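Local structure of PrgB (Enterococcus faecalis, 6EVU) at residues A[199-204]-A[210-215]; A[175-180]-A[191-196]; A[265-270]-A[307-312]; A[44-49]-A[82-87]. The protein promotes cell aggregation, biofilm formation and conjugation by binding and compacting DNA, the part described here being its adhesin domain. All coordinates share one frame; numbering follows the deposited sequence.

Contact 1 of 4, residues A[199-204]-A[210-215]. With TRS (2-amino-2-hydroxymethyl-propane-1,3-diol), chain C.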
loop_
_atom_site.group_PDB
_atom_site.type_symbol
_atom_site.label_atom_id
_atom_site.label_comp_id
_atom_site.label_asym_id
_atom_site.label_seq_id
_atom_site.Cartn_x
_atom_site.Cartn_y
_atom_site.Cartn_z
ATOM N N SER A 199 6.482 3.697 -4.194
ATOM C CA SER A 199 6.495 2.625 -5.168
ATOM C C SER A 199 5.152 2.540 -5.895
ATOM O O SER A 199 4.543 1.455 -6.043
ATOM C CB SER A 199 6.847 1.312 -4.470
ATOM O OG SER A 199 7.226 0.313 -5.388
ATOM N N LEU A 200 4.586 3.686 -6.283
ATOM C CA LEU A 200 3.280 3.618 -6.959
ATOM C C LEU A 200 3.560 3.634 -8.458
ATOM O O LEU A 200 3.531 4.678 -9.118
ATOM C CB LEU A 200 2.329 4.735 -6.525
ATOM C CG LEU A 200 2.035 4.754 -5.019
ATOM C CD1 LEU A 200 1.257 6.004 -4.620
ATOM C CD2 LEU A 200 1.255 3.478 -4.672
ATOM N N ASN A 201 3.899 2.458 -8.984
ATOM C CA ASN A 201 4.257 2.344 -10.389
ATOM C C ASN A 201 3.004 2.373 -11.268
ATOM O O ASN A 201 1.889 2.076 -10.833
ATOM C CB ASN A 201 4.999 1.039 -10.680
ATOM C CG ASN A 201 4.161 -0.206 -10.321
ATOM O OD1 ASN A 201 3.851 -0.432 -9.154
ATOM N ND2 ASN A 201 3.754 -0.972 -11.326
ATOM N N SER A 202 3.216 2.678 -12.543
ATOM C CA SER A 202 2.124 2.791 -13.495
ATOM C C SER A 202 2.615 2.460 -14.893
ATOM O O SER A 202 3.705 2.883 -15.303
ATOM C CB SER A 202 1.520 4.188 -13.501
ATOM O OG SER A 202 0.528 4.254 -14.503
ATOM N N SER A 203 1.798 1.698 -15.613
ATOM C CA SER A 203 2.041 1.334 -16.997
ATOM C C SER A 203 0.921 1.849 -17.895
ATOM O O SER A 203 0.767 1.389 -19.027
ATOM C CB SER A 203 2.179 -0.183 -17.104
ATOM O OG SER A 203 0.958 -0.790 -16.699
ATOM N N LEU A 204 0.157 2.828 -17.410
ATOM C CA LEU A 204 -1.077 3.255 -18.057
ATOM C C LEU A 204 -0.805 3.912 -19.406
ATOM O O LEU A 204 0.059 4.787 -19.527
ATOM C CB LEU A 204 -1.823 4.246 -17.173
ATOM C CG LEU A 204 -2.654 3.654 -16.030
ATOM C CD1 LEU A 204 -3.043 4.801 -15.141
ATOM C CD2 LEU A 204 -3.888 2.914 -16.561
ATOM N N HIS A 210 -1.936 -0.396 -16.274
ATOM C CA HIS A 210 -2.584 -0.226 -14.976
ATOM C C HIS A 210 -1.702 0.637 -14.095
ATOM O O HIS A 210 -0.498 0.762 -14.335
ATOM C CB HIS A 210 -2.879 -1.582 -14.292
ATOM C CG HIS A 210 -1.702 -2.220 -13.624
ATOM N ND1 HIS A 210 -0.834 -3.063 -14.285
ATOM C CD2 HIS A 210 -1.279 -2.175 -12.339
ATOM C CE1 HIS A 210 0.093 -3.482 -13.438
ATOM N NE2 HIS A 210 -0.152 -2.957 -12.251
ATOM N N ALA A 211 -2.287 1.179 -13.027
ATOM C CA ALA A 211 -1.493 1.948 -12.070
ATOM C C ALA A 211 -1.855 1.545 -10.648
ATOM O O ALA A 211 -3.021 1.276 -10.366
ATOM C CB ALA A 211 -1.708 3.454 -12.200
ATOM N N GLU A 212 -0.838 1.500 -9.787
ATOM C CA GLU A 212 -1.034 1.453 -8.332
ATOM C C GLU A 212 -1.315 2.869 -7.828
ATOM O O GLU A 212 -0.717 3.846 -8.322
ATOM C CB GLU A 212 0.179 0.834 -7.625
ATOM C CG GLU A 212 0.559 -0.478 -8.251
ATOM C CD GLU A 212 1.435 -1.356 -7.394
ATOM O OE1 GLU A 212 1.939 -0.884 -6.350
ATOM O OE2 GLU A 212 1.680 -2.515 -7.804
ATOM N N PHE A 213 -2.281 2.989 -6.903
ATOM C CA PHE A 213 -2.758 4.285 -6.401
ATOM C C PHE A 213 -2.983 4.240 -4.897
ATOM O O PHE A 213 -3.018 3.164 -4.279
ATOM C CB PHE A 213 -4.090 4.708 -7.074
ATOM C CG PHE A 213 -5.267 3.779 -6.760
ATOM C CD1 PHE A 213 -6.073 3.998 -5.649
ATOM C CD2 PHE A 213 -5.571 2.728 -7.626
ATOM C CE1 PHE A 213 -7.143 3.179 -5.369
ATOM C CE2 PHE A 213 -6.668 1.903 -7.374
ATOM C CZ PHE A 213 -7.448 2.111 -6.250
ATOM N N VAL A 214 -3.155 5.435 -4.315
ATOM C CA VAL A 214 -3.784 5.629 -3.024
ATOM C C VAL A 214 -4.966 6.573 -3.186
ATOM O O VAL A 214 -5.042 7.334 -4.148
ATOM C CB VAL A 214 -2.778 6.172 -1.998
ATOM C CG1 VAL A 214 -1.738 5.103 -1.725
ATOM C CG2 VAL A 214 -2.084 7.532 -2.509
ATOM N N SER A 215 -5.922 6.492 -2.257
ATOM C CA SER A 215 -7.149 7.286 -2.368
ATOM C C SER A 215 -7.854 7.288 -1.016
ATOM O O SER A 215 -7.428 6.603 -0.075
ATOM C CB SER A 215 -8.073 6.727 -3.453
ATOM O OG SER A 215 -8.521 5.453 -3.018
HETATM C C TRS C . 5.411 -2.571 -6.606
HETATM C C1 TRS C . 6.733 -2.546 -7.427
HETATM C C2 TRS C . 5.676 -2.821 -5.117
HETATM C C3 TRS C . 4.457 -3.658 -7.167
HETATM N N TRS C . 4.845 -1.239 -6.720
HETATM O O1 TRS C . 6.311 -2.108 -8.716
HETATM O O2 TRS C . 6.623 -1.918 -4.609
HETATM O O3 TRS C . 3.395 -3.803 -6.191
HETATM O O HOH W 1 0.860 5.403 -9.924
#
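Asn201 and Glu212 lie side by side across this contact and share a Tris molecule, probably from the crystallisation liquor. Its amino nitrogen N donates to Asn201 OD1 at 2.8 Å and to Glu212 OE1 at 3.0 Å, while its hydroxyl O3 donates to Glu212 OE2 at 2.7 Å. The amine thus bridges Asn201 OD1 and Glu212 OE1, two acceptors 3.4 Å apart that cannot bond each other. Ser199 OG also accepts from the amine, and Asp260 and the backbone N of Trp301 also bond the ligand.

Behind this polar end the backbones are joined directly. Glu212 N donates to Asn201 O, and Ser203 N to His210 O at 2.8 Å. Ser203 OG, turned between its own N and carbonyl carbon (chi1 62°), accepts a hydrogen bond from His210 N. A water donates to both Leu200 O and Glu212 O. Leu204 CD1 presses on Ala211 CB at a tight 3.5 Å. Ser202 OG accepts from Leu204 N in an ST turn and also bonds the backbone O of Ser241. A single beta bridge, Ser202 with Ala211, pairs the loop with strand 211-215 of the GbpC-family adhesin domain, beside a polar patch occupied by Tris.

Contact 2 of 4, residues A[175-180]-A[191-196]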
loop_
_atom_site.group_PDB
_atom_site.type_symbol
_atom_site.label_atom_id
_atom_site.label_comp_id
_atom_site.label_asym_id
_atom_site.label_seq_id
_atom_site.Cartn_x
_atom_site.Cartn_y
_atom_site.Cartn_z
ATOM N N ILE A 175 -4.577 2.279 10.923
ATOM C CA ILE A 175 -3.474 1.832 11.779
ATOM C C ILE A 175 -3.618 2.466 13.155
ATOM O O ILE A 175 -3.861 3.671 13.266
ATOM C CB ILE A 175 -2.113 2.202 11.165
ATOM C CG1 ILE A 175 -1.910 1.438 9.849
ATOM C CG2 ILE A 175 -0.914 1.906 12.166
ATOM C CD1 ILE A 175 -0.833 2.028 8.907
ATOM N N LYS A 176 -3.442 1.667 14.212
ATOM C CA LYS A 176 -3.384 2.206 15.559
ATOM C C LYS A 176 -2.042 1.856 16.154
ATOM O O LYS A 176 -1.613 0.703 16.067
ATOM C CB LYS A 176 -4.487 1.655 16.452
ATOM C CG LYS A 176 -5.863 2.099 16.105
ATOM C CD LYS A 176 -6.802 1.553 17.172
ATOM C CE LYS A 176 -8.242 1.749 16.781
ATOM N NZ LYS A 176 -9.173 1.179 17.821
ATOM N N PHE A 177 -1.378 2.848 16.746
ATOM C CA PHE A 177 -0.100 2.612 17.433
ATOM C C PHE A 177 -0.361 2.630 18.921
ATOM O O PHE A 177 -1.140 3.457 19.388
ATOM C CB PHE A 177 0.907 3.704 17.105
ATOM C CG PHE A 177 1.164 3.878 15.662
ATOM C CD1 PHE A 177 1.824 2.907 14.926
ATOM C CD2 PHE A 177 0.752 5.039 15.030
ATOM C CE1 PHE A 177 2.096 3.104 13.590
ATOM C CE2 PHE A 177 0.951 5.213 13.684
ATOM C CZ PHE A 177 1.626 4.265 12.960
ATOM N N PHE A 178 0.343 1.763 19.679
ATOM C CA PHE A 178 0.147 1.695 21.125
ATOM C C PHE A 178 1.455 1.840 21.872
ATOM O O PHE A 178 2.489 1.269 21.477
ATOM C CB PHE A 178 -0.532 0.380 21.518
ATOM C CG PHE A 178 -1.901 0.203 20.920
ATOM C CD1 PHE A 178 -2.061 -0.424 19.696
ATOM C CD2 PHE A 178 -3.017 0.662 21.589
ATOM C CE1 PHE A 178 -3.369 -0.583 19.137
ATOM C CE2 PHE A 178 -4.277 0.538 21.064
ATOM C CZ PHE A 178 -4.457 -0.124 19.819
ATOM N N ASP A 179 1.398 2.596 22.964
ATOM C CA ASP A 179 2.544 2.750 23.849
ATOM C C ASP A 179 2.641 1.536 24.780
ATOM O O ASP A 179 1.833 0.608 24.724
ATOM C CB ASP A 179 2.472 4.091 24.578
ATOM C CG ASP A 179 1.423 4.144 25.704
ATOM O OD1 ASP A 179 1.011 3.108 26.255
ATOM O OD2 ASP A 179 1.042 5.284 26.066
ATOM N N ALA A 180 3.718 1.498 25.566
ATOM C CA ALA A 180 4.022 0.332 26.397
ATOM C C ALA A 180 2.915 0.036 27.384
ATOM O O ALA A 180 2.679 -1.129 27.727
ATOM C CB ALA A 180 5.333 0.564 27.156
ATOM N N SER A 191 2.286 18.495 15.479
ATOM C CA SER A 191 3.272 17.478 15.118
ATOM C C SER A 191 2.542 16.298 14.496
ATOM O O SER A 191 2.517 15.190 15.049
ATOM C CB SER A 191 4.093 17.073 16.342
ATOM O OG SER A 191 4.785 18.222 16.868
ATOM N N PRO A 192 1.936 16.508 13.318
ATOM C CA PRO A 192 1.204 15.432 12.650
ATOM C C PRO A 192 2.088 14.237 12.332
ATOM O O PRO A 192 3.313 14.335 12.245
ATOM C CB PRO A 192 0.699 16.095 11.362
ATOM C CG PRO A 192 1.642 17.248 11.113
ATOM C CD PRO A 192 2.012 17.732 12.494
ATOM N N PHE A 193 1.433 13.088 12.208
ATOM C CA PHE A 193 2.078 11.893 11.669
ATOM C C PHE A 193 2.366 12.105 10.198
ATOM O O PHE A 193 1.536 12.659 9.461
ATOM C CB PHE A 193 1.154 10.680 11.766
ATOM C CG PHE A 193 0.955 10.148 13.136
ATOM C CD1 PHE A 193 1.808 10.472 14.188
ATOM C CD2 PHE A 193 -0.111 9.303 13.387
ATOM C CE1 PHE A 193 1.593 9.904 15.465
ATOM C CE2 PHE A 193 -0.302 8.747 14.647
ATOM C CZ PHE A 193 0.498 9.041 15.668
ATOM N N ALA A 194 3.519 11.631 9.755
ATOM C CA ALA A 194 3.831 11.610 8.336
ATOM C C ALA A 194 4.205 10.189 7.930
ATOM O O ALA A 194 5.022 9.526 8.590
ATOM C CB ALA A 194 4.951 12.608 7.993
ATOM N N TYR A 195 3.653 9.744 6.815
ATOM C CA TYR A 195 3.931 8.400 6.339
ATOM C C TYR A 195 4.133 8.420 4.837
ATOM O O TYR A 195 3.662 9.327 4.146
ATOM C CB TYR A 195 2.814 7.415 6.679
ATOM C CG TYR A 195 1.371 7.840 6.370
ATOM C CD1 TYR A 195 0.648 8.671 7.226
ATOM C CD2 TYR A 195 0.744 7.363 5.234
ATOM C CE1 TYR A 195 -0.721 9.027 6.905
ATOM C CE2 TYR A 195 -0.581 7.661 4.924
ATOM C CZ TYR A 195 -1.296 8.490 5.754
ATOM O OH TYR A 195 -2.596 8.761 5.444
ATOM N N ALA A 196 4.898 7.444 4.355
ATOM C CA ALA A 196 5.262 7.391 2.953
ATOM C C ALA A 196 4.171 6.704 2.139
ATOM O O ALA A 196 3.521 5.753 2.591
ATOM C CB ALA A 196 6.561 6.618 2.781
#
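The strands carrying Phe177 and Phe193 stand well apart, their nearest CA atoms 11.1 Å from each other, and no hydrogen bond joins the two segments. The contact is a packing of strands from different sheets within the beta-rich GbpC-family domain: 175-179 belongs to the large antiparallel sheet, and 193-196 to a small three-stranded one. Two phenylalanines span the gap. Both CB atoms point across it, and in each residue CG lies anti to the carbonyl carbon (chi1 -56° for Phe177, -72° for Phe193). The side chains slide past each other in opposite directions. They form an offset edge-to-face, or T-shaped, pair with centroids 5.6 Å apart and planes at 84°, the edge of Phe177 directed at the face of Phe193.

Other apolar groups confine the pair. Ile175 CG2 sits over one face of the Phe177 ring, near its rim, and Phe32 meets the same ring obliquely. Tyr121 makes a further edge-to-face contact with Phe193, while Ile280 touches both phenylalanines from strand 280-287. The two rings are buried, and their meeting is wholly apolar. Phe193 CE2, lying in the plane of the Phe177 ring, meets its CD2-CE2 edge, 3.9 Å from both Phe177 CD2 and Phe177 CE2.

Contact 3 of 4, residues A[265-270]-A[307-312]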
loop_
_atom_site.group_PDB
_atom_site.type_symbol
_atom_site.label_atom_id
_atom_site.label_comp_id
_atom_site.label_asym_id
_atom_site.label_seq_id
_atom_site.Cartn_x
_atom_site.Cartn_y
_atom_site.Cartn_z
ATOM N N LYS A 265 17.653 6.878 -6.039
ATOM C CA LYS A 265 17.631 8.335 -6.106
ATOM C C LYS A 265 16.369 8.842 -6.790
ATOM O O LYS A 265 15.917 9.954 -6.508
ATOM C CB LYS A 265 18.887 8.866 -6.815
ATOM C CG LYS A 265 18.893 8.801 -8.349
ATOM C CD LYS A 265 19.800 9.846 -8.989
ATOM C CE LYS A 265 19.830 9.703 -10.511
ATOM N NZ LYS A 265 20.109 10.991 -11.210
ATOM N N ASN A 266 15.766 8.036 -7.658
ATOM C CA ASN A 266 14.591 8.436 -8.408
ATOM C C ASN A 266 13.307 7.850 -7.828
ATOM O O ASN A 266 12.261 7.893 -8.488
ATOM C CB ASN A 266 14.743 8.018 -9.868
ATOM C CG ASN A 266 15.758 8.855 -10.612
ATOM O OD1 ASN A 266 16.208 9.911 -10.132
ATOM N ND2 ASN A 266 16.123 8.395 -11.804
ATOM N N ALA A 267 13.367 7.312 -6.607
ATOM C CA ALA A 267 12.215 6.608 -6.065
ATOM C C ALA A 267 11.070 7.556 -5.786
ATOM O O ALA A 267 9.909 7.134 -5.746
ATOM C CB ALA A 267 12.612 5.855 -4.789
ATOM N N TYR A 268 11.382 8.830 -5.583
ATOM C CA TYR A 268 10.345 9.842 -5.465
ATOM C C TYR A 268 9.466 9.914 -6.700
ATOM O O TYR A 268 8.360 10.462 -6.611
ATOM C CB TYR A 268 10.984 11.215 -5.181
ATOM C CG TYR A 268 11.687 11.932 -6.337
ATOM C CD1 TYR A 268 12.977 11.603 -6.730
ATOM C CD2 TYR A 268 11.053 12.974 -7.010
ATOM C CE1 TYR A 268 13.617 12.307 -7.778
ATOM C CE2 TYR A 268 11.657 13.651 -8.036
ATOM C CZ TYR A 268 12.941 13.322 -8.426
ATOM O OH TYR A 268 13.528 14.034 -9.471
ATOM N N PHE A 269 9.947 9.424 -7.858
ATOM C CA PHE A 269 9.129 9.451 -9.072
ATOM C C PHE A 269 7.767 8.832 -8.810
ATOM O O PHE A 269 6.762 9.242 -9.402
ATOM C CB PHE A 269 9.802 8.693 -10.225
ATOM C CG PHE A 269 10.957 9.433 -10.874
ATOM C CD1 PHE A 269 11.369 10.673 -10.411
ATOM C CD2 PHE A 269 11.622 8.875 -11.952
ATOM C CE1 PHE A 269 12.444 11.361 -11.035
ATOM C CE2 PHE A 269 12.681 9.546 -12.568
ATOM C CZ PHE A 269 13.090 10.785 -12.103
ATOM N N GLY A 270 7.711 7.844 -7.926
ATOM C CA GLY A 270 6.434 7.211 -7.652
ATOM C C GLY A 270 5.946 7.342 -6.225
ATOM O O GLY A 270 5.289 6.419 -5.722
ATOM N N ASN A 307 9.629 6.341 5.989
ATOM C CA ASN A 307 10.771 6.687 5.137
ATOM C C ASN A 307 10.254 7.444 3.923
ATOM O O ASN A 307 9.917 6.850 2.888
ATOM C CB ASN A 307 11.485 5.410 4.719
ATOM C CG ASN A 307 12.364 4.841 5.821
ATOM O OD1 ASN A 307 12.214 3.670 6.214
ATOM N ND2 ASN A 307 13.323 5.655 6.304
ATOM N N LEU A 308 10.113 8.757 4.067
ATOM C CA LEU A 308 9.545 9.569 3.008
ATOM C C LEU A 308 10.593 9.775 1.933
ATOM O O LEU A 308 11.771 10.038 2.225
ATOM C CB LEU A 308 9.071 10.932 3.547
ATOM C CG LEU A 308 8.358 10.943 4.899
ATOM C CD1 LEU A 308 7.913 12.348 5.309
ATOM C CD2 LEU A 308 7.160 10.028 4.756
ATOM N N ASN A 309 10.166 9.725 0.674
ATOM C CA ASN A 309 11.090 10.072 -0.401
ATOM C C ASN A 309 11.150 11.575 -0.671
ATOM O O ASN A 309 11.537 12.004 -1.784
ATOM C CB ASN A 309 10.740 9.274 -1.653
ATOM C CG ASN A 309 11.040 7.802 -1.476
ATOM O OD1 ASN A 309 12.143 7.446 -1.058
ATOM N ND2 ASN A 309 10.073 6.948 -1.772
ATOM N N ALA A 310 10.867 12.398 0.349
ATOM C CA ALA A 310 11.040 13.839 0.266
ATOM C C ALA A 310 11.357 14.399 1.653
ATOM O O ALA A 310 11.315 13.690 2.663
ATOM C CB ALA A 310 9.801 14.510 -0.332
ATOM N N GLN A 311 11.689 15.688 1.695
ATOM C CA GLN A 311 11.890 16.391 2.952
ATOM C C GLN A 311 10.884 17.501 3.152
ATOM O O GLN A 311 10.764 18.024 4.267
ATOM C CB GLN A 311 13.304 17.000 3.028
ATOM C CG GLN A 311 14.379 16.131 2.396
ATOM C CD GLN A 311 15.253 15.435 3.430
ATOM O OE1 GLN A 311 14.741 14.762 4.335
ATOM N NE2 GLN A 311 16.579 15.603 3.308
ATOM N N SER A 312 10.188 17.903 2.095
ATOM C CA SER A 312 9.257 19.012 2.155
ATOM C C SER A 312 8.178 18.703 1.140
ATOM O O SER A 312 8.320 17.786 0.334
ATOM C CB SER A 312 9.945 20.361 1.894
ATOM O OG SER A 312 10.547 20.423 0.618
#
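Tyr268 turns its ring away from Asn309, and the amide of Asn309 passes instead beside Ala267. One face of the tyrosine ring is covered by Phe269 CD1, which lies over its centre 3.6 Å above the plane, and Lys265 O is at the ring's edge. Phe269 in turn receives Asn266 CB over the centre of one face and has Tyr268 CE2 in its plane at the edge. The two rings thus pack on each other and on Asn266, with Leu254 also touching Phe269, and the contact with 307-312 falls to the root of the tyrosine: Tyr268 CB is 3.5 Å from Asn309 O and 4.0 Å from Asn309 CB. The first torsion of Tyr268 explains this division. At 75° it sets CG between the backbone N and the carbonyl carbon and leads the ring away from Asn309, while CB, fixed by the backbone, stays beside the asparagine.

A short 3-10 segment runs through Ala267 to Phe269, with Phe269 N donating to Asn266 O at 2.8 Å and Gly270 N to Ala267 O. Against this turn lies an irregular loop that follows strand 299-302, so the contact joins two connecting segments of the adhesin domain. The Asn309 amide reaches along the methyl of Ala267, whose CB is 4.1 Å from both OD1 and ND2 of Asn309. No hydrogen bond crosses between the segments. The polar end of the asparagine is held from just beyond them: Asn309 ND2 is hydrogen-bonded to Ser271 OG, and that same hydroxyl is bonded to Ala267 O, which links the two loops indirectly. Ser198 also touches the Asn309 side chain.

Contact 4 of 4, residues A[44-49]-A[82-87]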
loop_
_atom_site.group_PDB
_atom_site.type_symbol
_atom_site.label_atom_id
_atom_site.label_comp_id
_atom_site.label_asym_id
_atom_site.label_seq_id
_atom_site.Cartn_x
_atom_site.Cartn_y
_atom_site.Cartn_z
ATOM N N SER A 44 1.193 -11.077 16.400
ATOM C CA SER A 44 0.698 -11.869 17.529
ATOM C C SER A 44 -0.672 -12.475 17.285
ATOM O O SER A 44 -0.973 -13.536 17.857
ATOM C CB SER A 44 0.609 -11.025 18.796
ATOM O OG SER A 44 -0.152 -9.862 18.527
ATOM N N SER A 45 -1.502 -11.846 16.444
ATOM C CA SER A 45 -2.791 -12.430 16.108
ATOM C C SER A 45 -3.327 -11.775 14.848
ATOM O O SER A 45 -2.987 -10.635 14.506
ATOM C CB SER A 45 -3.808 -12.268 17.236
ATOM O OG SER A 45 -4.127 -10.898 17.392
ATOM N N ILE A 46 -4.215 -12.512 14.187
ATOM C CA ILE A 46 -4.977 -12.013 13.055
ATOM C C ILE A 46 -6.422 -12.382 13.291
ATOM O O ILE A 46 -6.732 -13.576 13.418
ATOM C CB ILE A 46 -4.512 -12.621 11.724
ATOM C CG1 ILE A 46 -3.004 -12.360 11.538
ATOM C CG2 ILE A 46 -5.342 -12.087 10.551
ATOM C CD1 ILE A 46 -2.393 -13.001 10.267
ATOM N N LYS A 47 -7.303 -11.381 13.311
ATOM C CA LYS A 47 -8.694 -11.618 13.695
ATOM C C LYS A 47 -9.618 -11.042 12.648
ATOM O O LYS A 47 -9.338 -9.987 12.043
ATOM C CB LYS A 47 -9.045 -11.004 15.079
ATOM C CG LYS A 47 -8.352 -11.665 16.229
ATOM C CD LYS A 47 -9.133 -12.876 16.696
ATOM C CE LYS A 47 -8.479 -13.515 17.906
ATOM N NZ LYS A 47 -7.181 -14.178 17.562
ATOM N N GLY A 48 -10.756 -11.737 12.395
ATOM C CA GLY A 48 -11.745 -11.210 11.483
ATOM C C GLY A 48 -11.734 -11.795 10.093
ATOM O O GLY A 48 -12.657 -11.503 9.317
ATOM N N GLY A 49 -10.711 -12.557 9.712
ATOM C CA GLY A 49 -10.638 -13.073 8.353
ATOM C C GLY A 49 -10.475 -14.577 8.318
ATOM O O GLY A 49 -9.887 -15.183 9.213
ATOM N N GLY A 82 -8.169 -22.556 6.089
ATOM C CA GLY A 82 -7.017 -22.724 6.945
ATOM C C GLY A 82 -7.256 -22.240 8.362
ATOM O O GLY A 82 -8.354 -21.844 8.756
ATOM N N ASN A 83 -6.182 -22.256 9.136
ATOM C CA ASN A 83 -6.156 -21.658 10.455
ATOM C C ASN A 83 -4.843 -20.898 10.569
ATOM O O ASN A 83 -4.059 -20.842 9.621
ATOM C CB ASN A 83 -6.353 -22.717 11.547
ATOM C CG ASN A 83 -5.310 -23.789 11.515
ATOM O OD1 ASN A 83 -4.135 -23.544 11.215
ATOM N ND2 ASN A 83 -5.725 -25.010 11.882
ATOM N N PHE A 84 -4.625 -20.262 11.715
ATOM C CA PHE A 84 -3.454 -19.396 11.862
ATOM C C PHE A 84 -2.158 -20.194 11.702
ATOM O O PHE A 84 -1.221 -19.757 11.014
ATOM C CB PHE A 84 -3.526 -18.703 13.227
ATOM C CG PHE A 84 -2.447 -17.664 13.469
ATOM C CD1 PHE A 84 -2.316 -16.527 12.689
ATOM C CD2 PHE A 84 -1.579 -17.822 14.525
ATOM C CE1 PHE A 84 -1.306 -15.578 12.989
ATOM C CE2 PHE A 84 -0.591 -16.889 14.811
ATOM C CZ PHE A 84 -0.460 -15.754 14.055
ATOM N N GLN A 85 -2.124 -21.397 12.267
ATOM C CA GLN A 85 -0.970 -22.288 12.117
ATOM C C GLN A 85 -0.644 -22.590 10.647
ATOM O O GLN A 85 0.499 -22.414 10.214
ATOM C CB GLN A 85 -1.204 -23.602 12.887
ATOM C CG GLN A 85 0.074 -24.401 13.174
ATOM C CD GLN A 85 0.626 -25.138 11.944
ATOM O OE1 GLN A 85 -0.130 -25.679 11.113
ATOM N NE2 GLN A 85 1.957 -25.165 11.827
ATOM N N ASN A 86 -1.595 -23.150 9.891
ATOM C CA ASN A 86 -1.255 -23.697 8.581
ATOM C C ASN A 86 -1.336 -22.652 7.464
ATOM O O ASN A 86 -1.051 -22.979 6.298
ATOM C CB ASN A 86 -2.133 -24.924 8.250
ATOM C CG ASN A 86 -3.641 -24.608 8.180
ATOM O OD1 ASN A 86 -4.061 -23.495 7.814
ATOM N ND2 ASN A 86 -4.468 -25.638 8.468
ATOM N N SER A 87 -1.668 -21.404 7.804
ATOM C CA SER A 87 -1.659 -20.294 6.846
ATOM C C SER A 87 -0.298 -19.609 6.736
ATOM O O SER A 87 -0.132 -18.723 5.906
ATOM C CB SER A 87 -2.734 -19.262 7.205
ATOM O OG SER A 87 -2.365 -18.536 8.362
#
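Ile46 and Phe84 make the close part of this contact. The end of the isoleucine meets the rim of the ring, with Ile46 CD1 in the ring plane and 3.9 Å from Phe84 CE1; Ile46 CG1 approaches that same carbon. The two side chains cross at about a right angle. Phe84 reaches the strand because its CG is turned opposite the backbone N (chi1 -174°), and its ring also stacks on Tyr100. Ile46 is buried, with Val102, Phe51 and Val110 touching it as well, so the ring adds one more apolar wall around it.

Toward Ser44 the fit is much looser: Ser44 O comes no nearer than 4.4 Å to Phe84 CZ, and both residues are partly exposed. No hydrogen bond runs between the segments. Bonds within the loop help to shape it, as do backbone bonds from Gly82 to Phe51 and from Asn86 to Ala54. Asn86 N donates to Asn83 OD1 at 2.9 Å, nearly in line with that amide carbonyl, and Asn83 N donates back to Asn86 OD1 at 2.8 Å. This reciprocal pair spans Phe84 and Gln85, and the first of the two bonds makes an Asx motif. The result is a loop with an Asx motif laying an aromatic ring against the strand 42-47 of the large antiparallel sheet.

How the contacts relate
Contacts 1 and 2 are buried, whereas contacts 3 and 4 are only partly so. Contacts 1, 2 and 4 each reach the large antiparallel sheet, through strands 211-215, 169-179 and 42-47 respectively. Contact 1 alone has hydrogen bonds between its segments and a bound ligand; contacts 2 and 4 rely on aromatic and aliphatic carbon, and contact 3 on loop-to-loop touches. Contact 3 adjoins two others: Leu200 N probably bonds Gly270 O at 2.9 Å, and Leu308 packs against Ala194 and the backbone of Tyr195 in contact 2. Contact 4 touches none of the others: its centre is about 30 Å from that of contact 1, and its nearest atoms about 10 Å from contact 2.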